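Local structure of cytosine deaminase (Klebsiella pneumoniae, 4R85) at residues A[367-379]-A[387-399]. The protein catalyses the hydrolytic deamination of cytosine, and probably of 5-methylcytosine, at an iron site in an amidohydrolase fold. Residues are numbered along the deposited sequence; the frame is centred on the assembly and turned at random.
Sequences GRPANLLILDAEN and QARVLTSIRHGKV
The side-chain amide of N371 reaches across to the turn 395-398. Its OD1 accepts the backbone N of H396 at 2.8 Å, in an almost straight bond (176° at the hydrogen). CG of N371 lies beside its own backbone N (chi1 -57°), which carries the amide to the turn. The imidazole of H396 crosses this amide obliquely, the planes 47° apart, with CD2 3.4 Å from N371 OD1. G397 N binds A370 O alongside.

Strands 372-375 and 390-395 then run antiparallel. L372 and I394 exchange two backbone bonds. I374 N donates to T392 O. I374 O takes L391 N at 2.9 Å and T392 N weakly at 3.5 Å, marking a classic beta bulge. D376 N to R389 O continues the ladder, and a water joins D376 OD2 to R389 N. D376 OD1 forms a salt bridge with R46.

On one face, CD2 of L372 lies against I394 CB (3.8 Å), and I374 flanks T392. This side packs on I3 and L19 of the N-terminal sheet. On the other face, CD2 of L373 touches S393 OG, and L375 CD2 meets V390 CG2 at 3.8 Å. These leucines pack on F52.

The pair, joined through helix 380-386, extends the sheet beyond strand 47-57. None of its residues belongs to the iron site or 5-methylcytosine pocket. Backbone bonds set its register, the N371 amide ties down the turn, and both faces are mostly apolar, with T392 and S393 among them.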
ATOM      1  N   GLY A 367      18.100 -23.972  19.914  1.00 24.18           N
ATOM      2  CA  GLY A 367      17.611 -25.308  19.639  1.00 27.61           C
ATOM      3  C   GLY A 367      16.729 -25.388  18.410  1.00 25.94           C
ATOM      4  O   GLY A 367      16.501 -26.470  17.878  1.00 28.36           O
ATOM      5  N   ARG A 368      16.230 -24.241  17.960  1.00 25.06           N
ATOM      6  CA  ARG A 368      15.351 -24.195  16.786  1.00 25.44           C
ATOM      7  C   ARG A 368      16.162 -24.056  15.492  1.00 25.73           C
ATOM      8  O   ARG A 368      17.337 -23.682  15.538  1.00 27.46           O
ATOM      9  CB  ARG A 368      14.320 -23.065  16.942  1.00 22.59           C
ATOM     10  CG  ARG A 368      13.489 -23.218  18.205  1.00 24.80           C
ATOM     11  CD  ARG A 368      12.182 -22.446  18.181  1.00 24.90           C
ATOM     12  NE  ARG A 368      11.503 -22.580  19.472  1.00 27.23           N
ATOM     13  CZ  ARG A 368      10.410 -21.916  19.831  1.00 34.20           C
ATOM     14  NH1 ARG A 368       9.839 -21.060  18.992  1.00 32.41           N
ATOM     15  NH2 ARG A 368       9.886 -22.108  21.038  1.00 36.11           N
ATOM     16  N   PRO A 369      15.548 -24.384  14.338  1.00 25.49           N
ATOM     17  CA  PRO A 369      16.264 -24.297  13.060  1.00 25.26           C
ATOM     18  C   PRO A 369      16.844 -22.910  12.811  1.00 22.42           C
ATOM     19  O   PRO A 369      16.213 -21.898  13.139  1.00 21.28           O
ATOM     20  CB  PRO A 369      15.172 -24.589  12.028  1.00 26.36           C
ATOM     21  CG  PRO A 369      14.193 -25.429  12.750  1.00 29.24           C
ATOM     22  CD  PRO A 369      14.189 -24.930  14.164  1.00 29.19           C
ATOM     23  N   ALA A 370      18.043 -22.875  12.242  1.00 22.09           N
ATOM     24  CA  ALA A 370      18.696 -21.619  11.901  1.00 24.15           C
ATOM     25  C   ALA A 370      18.107 -21.032  10.619  1.00 26.33           C
ATOM     26  O   ALA A 370      18.767 -20.995   9.576  1.00 25.58           O
ATOM     27  CB  ALA A 370      20.200 -21.821  11.766  1.00 25.25           C
ATOM     28  N   ASN A 371      16.853 -20.595  10.711  1.00 21.07           N
ATOM     29  CA  ASN A 371      16.171 -19.909   9.632  1.00 19.98           C
ATOM     30  C   ASN A 371      15.866 -18.503  10.109  1.00 21.17           C
ATOM     31  O   ASN A 371      15.081 -18.326  11.041  1.00 21.90           O
ATOM     32  CB  ASN A 371      14.850 -20.608   9.298  1.00 22.26           C
ATOM     33  CG  ASN A 371      15.026 -22.074   8.941  1.00 25.40           C
ATOM     34  OD1 ASN A 371      16.113 -22.510   8.565  1.00 25.37           O
ATOM     35  ND2 ASN A 371      13.948 -22.842   9.050  1.00 24.02           N
ATOM     36  N   LEU A 372      16.480 -17.507   9.480  1.00 18.97           N
ATOM     37  CA  LEU A 372      16.301 -16.128   9.911  1.00 19.30           C
ATOM     38  C   LEU A 372      16.712 -15.108   8.851  1.00 23.26           C
ATOM     39  O   LEU A 372      17.407 -15.437   7.879  1.00 25.78           O
ATOM     40  CB  LEU A 372      17.077 -15.871  11.211  1.00 20.75           C
ATOM     41  CG  LEU A 372      18.606 -15.826  11.129  1.00 25.64           C
ATOM     42  CD1 LEU A 372      19.174 -15.055  12.308  1.00 30.54           C
ATOM     43  CD2 LEU A 372      19.206 -17.221  11.090  1.00 31.05           C
ATOM     44  N   LEU A 373      16.276 -13.869   9.056  1.00 17.22           N
ATOM     45  CA  LEU A 373      16.578 -12.771   8.156  1.00 19.24           C
ATOM     46  C   LEU A 373      17.246 -11.638   8.905  1.00 23.28           C
ATOM     47  O   LEU A 373      17.056 -11.473  10.116  1.00 27.34           O
ATOM     48  CB  LEU A 373      15.294 -12.210   7.534  1.00 22.26           C
ATOM     49  CG  LEU A 373      14.268 -13.165   6.931  1.00 25.33           C
ATOM     50  CD1 LEU A 373      13.063 -12.374   6.448  1.00 18.95           C
ATOM     51  CD2 LEU A 373      14.872 -13.981   5.795  1.00 26.63           C
ATOM     52  N   ILE A 374      18.028 -10.855   8.182  1.00 18.00           N
ATOM     53  CA  ILE A 374      18.466  -9.564   8.686  1.00 24.89           C
ATOM     54  C   ILE A 374      17.770  -8.490   7.849  1.00 17.84           C
ATOM     55  O   ILE A 374      17.938  -8.444   6.633  1.00 25.33           O
ATOM     56  CB  ILE A 374      19.989  -9.410   8.612  1.00 24.24           C
ATOM     57  CG1 ILE A 374      20.670 -10.438   9.526  1.00 27.06           C
ATOM     58  CG2 ILE A 374      20.399  -7.987   8.994  1.00 28.36           C
ATOM     59  CD1 ILE A 374      22.163 -10.482   9.389  1.00 22.98           C
ATOM     60  N   LEU A 375      16.961  -7.663   8.504  1.00 17.46           N
ATOM     61  CA  LEU A 375      16.174  -6.619   7.844  1.00 21.64           C
ATOM     62  C   LEU A 375      16.875  -5.279   7.989  1.00 26.72           C
ATOM     63  O   LEU A 375      17.455  -5.003   9.032  1.00 20.43           O
ATOM     64  CB  LEU A 375      14.815  -6.481   8.513  1.00 21.19           C
ATOM     65  CG  LEU A 375      13.585  -7.280   8.140  1.00 26.66           C
ATOM     66  CD1 LEU A 375      12.411  -6.698   8.901  1.00 18.82           C
ATOM     67  CD2 LEU A 375      13.338  -7.222   6.631  1.00 26.87           C
ATOM     68  N   ASP A 376      16.796  -4.435   6.961  1.00 24.25           N
ATOM     69  CA  ASP A 376      17.439  -3.125   6.997  1.00 24.84           C
ATOM     70  C   ASP A 376      16.597  -2.109   7.777  1.00 27.27           C
ATOM     71  O   ASP A 376      16.159  -1.092   7.231  1.00 22.51           O
ATOM     72  CB  ASP A 376      17.709  -2.623   5.577  1.00 26.73           C
ATOM     73  CG  ASP A 376      18.632  -1.412   5.541  1.00 33.85           C
ATOM     74  OD1 ASP A 376      19.403  -1.205   6.509  1.00 30.96           O
ATOM     75  OD2 ASP A 376      18.585  -0.670   4.533  1.00 37.72           O
ATOM     76  N   ALA A 377      16.376  -2.403   9.054  1.00 24.54           N
ATOM     77  CA  ALA A 377      15.632  -1.532   9.959  1.00 22.94           C
ATOM     78  C   ALA A 377      15.901  -2.007  11.379  1.00 24.15           C
ATOM     79  O   ALA A 377      16.337  -3.138  11.571  1.00 26.51           O
ATOM     80  CB  ALA A 377      14.157  -1.604   9.658  1.00 19.40           C
ATOM     81  N   GLU A 378      15.631  -1.164  12.374  1.00 19.56           N
ATOM     82  CA  GLU A 378      15.989  -1.503  13.754  1.00 26.75           C
ATOM     83  C   GLU A 378      14.815  -1.955  14.628  1.00 24.83           C
ATOM     84  O   GLU A 378      15.021  -2.442  15.738  1.00 28.32           O
ATOM     85  CB  GLU A 378      16.726  -0.343  14.432  1.00 27.37           C
ATOM     86  CG  GLU A 378      15.850   0.856  14.734  1.00 33.21           C
ATOM     87  CD  GLU A 378      15.868   1.885  13.626  1.00 43.02           C
ATOM     88  OE1 GLU A 378      15.747   1.493  12.443  1.00 45.67           O
ATOM     89  OE2 GLU A 378      16.015   3.087  13.946  1.00 47.66           O
ATOM     90  N   ASN A 379      13.592  -1.780  14.133  1.00 18.25           N
ATOM     91  CA  ASN A 379      12.395  -2.186  14.871  1.00 21.28           C
ATOM     92  C   ASN A 379      11.196  -2.346  13.927  1.00 18.57           C
ATOM     93  O   ASN A 379      11.334  -2.082  12.733  1.00 17.94           O
ATOM     94  CB  ASN A 379      12.094  -1.221  16.037  1.00 22.14           C
ATOM     95  CG  ASN A 379      11.842   0.215  15.582  1.00 25.04           C
ATOM     96  OD1 ASN A 379      11.351   0.462  14.492  1.00 25.60           O
ATOM     97  ND2 ASN A 379      12.166   1.169  16.447  1.00 25.73           N
ATOM     98  N   GLN A 387       9.603   0.131   4.410  1.00 20.10           N
ATOM     99  CA  GLN A 387       9.521  -1.088   3.609  1.00 22.57           C
ATOM    100  C   GLN A 387      10.905  -1.727   3.536  1.00 21.48           C
ATOM    101  O   GLN A 387      11.453  -1.934   2.449  1.00 19.68           O
ATOM    102  CB  GLN A 387       8.972  -0.782   2.212  1.00 20.13           C
ATOM    103  CG  GLN A 387       7.523  -0.302   2.223  1.00 21.62           C
ATOM    104  CD  GLN A 387       6.553  -1.428   2.520  1.00 20.97           C
ATOM    105  OE1 GLN A 387       6.292  -2.273   1.666  1.00 18.71           O
ATOM    106  NE2 GLN A 387       6.030  -1.460   3.744  1.00 14.95           N
ATOM    107  N   ALA A 388      11.467  -2.011   4.712  1.00 20.83           N
ATOM    108  CA  ALA A 388      12.870  -2.409   4.838  1.00 20.44           C
ATOM    109  C   ALA A 388      13.237  -3.603   3.965  1.00 20.06           C
ATOM    110  O   ALA A 388      12.519  -4.599   3.918  1.00 19.46           O
ATOM    111  CB  ALA A 388      13.221  -2.692   6.302  1.00 17.39           C
ATOM    112  N   ARG A 389      14.363  -3.479   3.276  1.00 20.56           N
ATOM    113  CA  ARG A 389      14.874  -4.537   2.425  1.00 19.48           C
ATOM    114  C   ARG A 389      15.418  -5.688   3.260  1.00 18.95           C
ATOM    115  O   ARG A 389      15.954  -5.483   4.351  1.00 19.24           O
ATOM    116  CB  ARG A 389      15.966  -3.975   1.514  1.00 26.79           C
ATOM    117  CG  ARG A 389      15.452  -2.897   0.569  1.00 43.00           C
ATOM    118  CD  ARG A 389      16.535  -1.897   0.180  1.00 54.30           C
ATOM    119  NE  ARG A 389      17.181  -2.223  -1.092  1.00 58.82           N
ATOM    120  CZ  ARG A 389      18.357  -2.832  -1.200  1.00 54.81           C
ATOM    121  NH1 ARG A 389      19.021  -3.191  -0.109  1.00 42.97           N
ATOM    122  NH2 ARG A 389      18.869  -3.084  -2.398  1.00 56.08           N
ATOM    123  N   VAL A 390      15.271  -6.901   2.745  1.00 18.38           N
ATOM    124  CA  VAL A 390      15.871  -8.065   3.376  1.00 19.48           C
ATOM    125  C   VAL A 390      17.307  -8.147   2.901  1.00 22.99           C
ATOM    126  O   VAL A 390      17.568  -8.368   1.712  1.00 19.90           O
ATOM    127  CB  VAL A 390      15.136  -9.354   2.994  1.00 17.50           C
ATOM    128  CG1 VAL A 390      15.915 -10.576   3.483  1.00 17.30           C
ATOM    129  CG2 VAL A 390      13.708  -9.336   3.551  1.00 17.37           C
ATOM    130  N   LEU A 391      18.241  -7.955   3.828  1.00 18.00           N
ATOM    131  CA  LEU A 391      19.648  -7.892   3.472  1.00 19.43           C
ATOM    132  C   LEU A 391      20.285  -9.279   3.422  1.00 24.37           C
ATOM    133  O   LEU A 391      21.192  -9.524   2.633  1.00 25.59           O
ATOM    134  CB  LEU A 391      20.404  -7.016   4.469  1.00 24.76           C
ATOM    135  CG  LEU A 391      20.039  -5.532   4.488  1.00 25.51           C
ATOM    136  CD1 LEU A 391      20.968  -4.808   5.429  1.00 24.88           C
ATOM    137  CD2 LEU A 391      20.108  -4.918   3.087  1.00 21.88           C
ATOM    138  N   THR A 392      19.817 -10.173   4.286  1.00 22.33           N
ATOM    139  CA  THR A 392      20.349 -11.527   4.339  1.00 23.19           C
ATOM    140  C   THR A 392      19.229 -12.487   4.687  1.00 21.65           C
ATOM    141  O   THR A 392      18.410 -12.200   5.553  1.00 22.91           O
ATOM    142  CB  THR A 392      21.456 -11.653   5.402  1.00 28.24           C
ATOM    143  OG1 THR A 392      22.410 -10.594   5.236  1.00 33.83           O
ATOM    144  CG2 THR A 392      22.170 -12.992   5.271  1.00 29.57           C
ATOM    145  N   SER A 393      19.172 -13.612   3.983  1.00 19.90           N
ATOM    146  CA  SER A 393      18.257 -14.681   4.342  1.00 20.64           C
ATOM    147  C   SER A 393      19.085 -15.920   4.602  1.00 21.93           C
ATOM    148  O   SER A 393      19.873 -16.339   3.753  1.00 20.12           O
ATOM    149  CB  SER A 393      17.243 -14.948   3.233  1.00 20.92           C
ATOM    150  OG  SER A 393      16.296 -15.926   3.635  1.00 20.56           O
ATOM    151  N   ILE A 394      18.911 -16.487   5.789  1.00 20.22           N
ATOM    152  CA  ILE A 394      19.640 -17.676   6.196  1.00 20.60           C
ATOM    153  C   ILE A 394      18.649 -18.806   6.384  1.00 21.83           C
ATOM    154  O   ILE A 394      17.604 -18.631   7.001  1.00 18.44           O
ATOM    155  CB  ILE A 394      20.431 -17.427   7.495  1.00 20.03           C
ATOM    156  CG1 ILE A 394      21.485 -16.344   7.258  1.00 20.87           C
ATOM    157  CG2 ILE A 394      21.096 -18.712   7.987  1.00 20.72           C
ATOM    158  CD1 ILE A 394      22.230 -15.907   8.519  1.00 24.95           C
ATOM    159  N   ARG A 395      18.966 -19.963   5.824  1.00 25.81           N
ATOM    160  CA  ARG A 395      18.066 -21.101   5.903  1.00 26.18           C
ATOM    161  C   ARG A 395      18.881 -22.353   6.174  1.00 25.03           C
ATOM    162  O   ARG A 395      19.836 -22.636   5.460  1.00 23.36           O
ATOM    163  CB  ARG A 395      17.287 -21.247   4.600  1.00 26.77           C
ATOM    164  CG  ARG A 395      16.430 -22.487   4.539  1.00 19.45           C
ATOM    165  CD  ARG A 395      15.529 -22.441   3.331  1.00 24.00           C
ATOM    166  NE  ARG A 395      14.775 -23.676   3.171  1.00 22.27           N
ATOM    167  CZ  ARG A 395      13.653 -23.946   3.825  1.00 24.17           C
ATOM    168  NH1 ARG A 395      13.170 -23.072   4.700  1.00 21.97           N
ATOM    169  NH2 ARG A 395      13.016 -25.090   3.613  1.00 24.53           N
ATOM    170  N   HIS A 396      18.498 -23.088   7.211  1.00 23.16           N
ATOM    171  CA  HIS A 396      19.257 -24.256   7.662  1.00 25.02           C
ATOM    172  C   HIS A 396      20.741 -23.929   7.888  1.00 27.43           C
ATOM    173  O   HIS A 396      21.620 -24.749   7.624  1.00 27.63           O
ATOM    174  CB  HIS A 396      19.075 -25.426   6.685  1.00 28.58           C
ATOM    175  CG  HIS A 396      17.644 -25.802   6.456  1.00 33.74           C
ATOM    176  ND1 HIS A 396      17.226 -26.510   5.348  1.00 40.33           N
ATOM    177  CD2 HIS A 396      16.531 -25.572   7.194  1.00 32.27           C
ATOM    178  CE1 HIS A 396      15.919 -26.695   5.413  1.00 38.84           C
ATOM    179  NE2 HIS A 396      15.473 -26.136   6.524  1.00 34.65           N
ATOM    180  N   GLY A 397      21.009 -22.718   8.373  1.00 26.16           N
ATOM    181  CA  GLY A 397      22.356 -22.319   8.735  1.00 28.16           C
ATOM    182  C   GLY A 397      23.224 -21.800   7.599  1.00 25.91           C
ATOM    183  O   GLY A 397      24.396 -21.511   7.808  1.00 32.21           O
ATOM    184  N   LYS A 398      22.661 -21.680   6.400  1.00 27.38           N
ATOM    185  CA  LYS A 398      23.423 -21.200   5.248  1.00 32.46           C
ATOM    186  C   LYS A 398      22.784 -19.950   4.662  1.00 31.83           C
ATOM    187  O   LYS A 398      21.563 -19.828   4.638  1.00 28.35           O
ATOM    188  CB  LYS A 398      23.486 -22.271   4.159  1.00 38.09           C
ATOM    189  CG  LYS A 398      24.128 -23.574   4.587  1.00 45.48           C
ATOM    190  CD  LYS A 398      23.975 -24.628   3.499  1.00 52.33           C
ATOM    191  CE  LYS A 398      24.573 -25.961   3.921  1.00 57.86           C
ATOM    192  NZ  LYS A 398      24.273 -27.035   2.928  1.00 60.04           N
ATOM    193  N   VAL A 399      23.603 -19.025   4.175  1.00 30.68           N
ATOM    194  CA  VAL A 399      23.067 -17.853   3.493  1.00 25.23           C
ATOM    195  C   VAL A 399      22.509 -18.251   2.130  1.00 24.73           C
ATOM    196  O   VAL A 399      23.220 -18.825   1.312  1.00 25.53           O
ATOM    197  CB  VAL A 399      24.142 -16.777   3.284  1.00 30.10           C
ATOM    198  CG1 VAL A 399      23.521 -15.543   2.647  1.00 26.15           C
ATOM    199  CG2 VAL A 399      24.810 -16.431   4.603  1.00 33.21           C
TER
HETATM  200  O   HOH W   1      13.389 -26.238   9.154  1.00 42.01           O
HETATM  201  O   HOH W   2      15.633  -0.917   3.498  1.00 37.09           O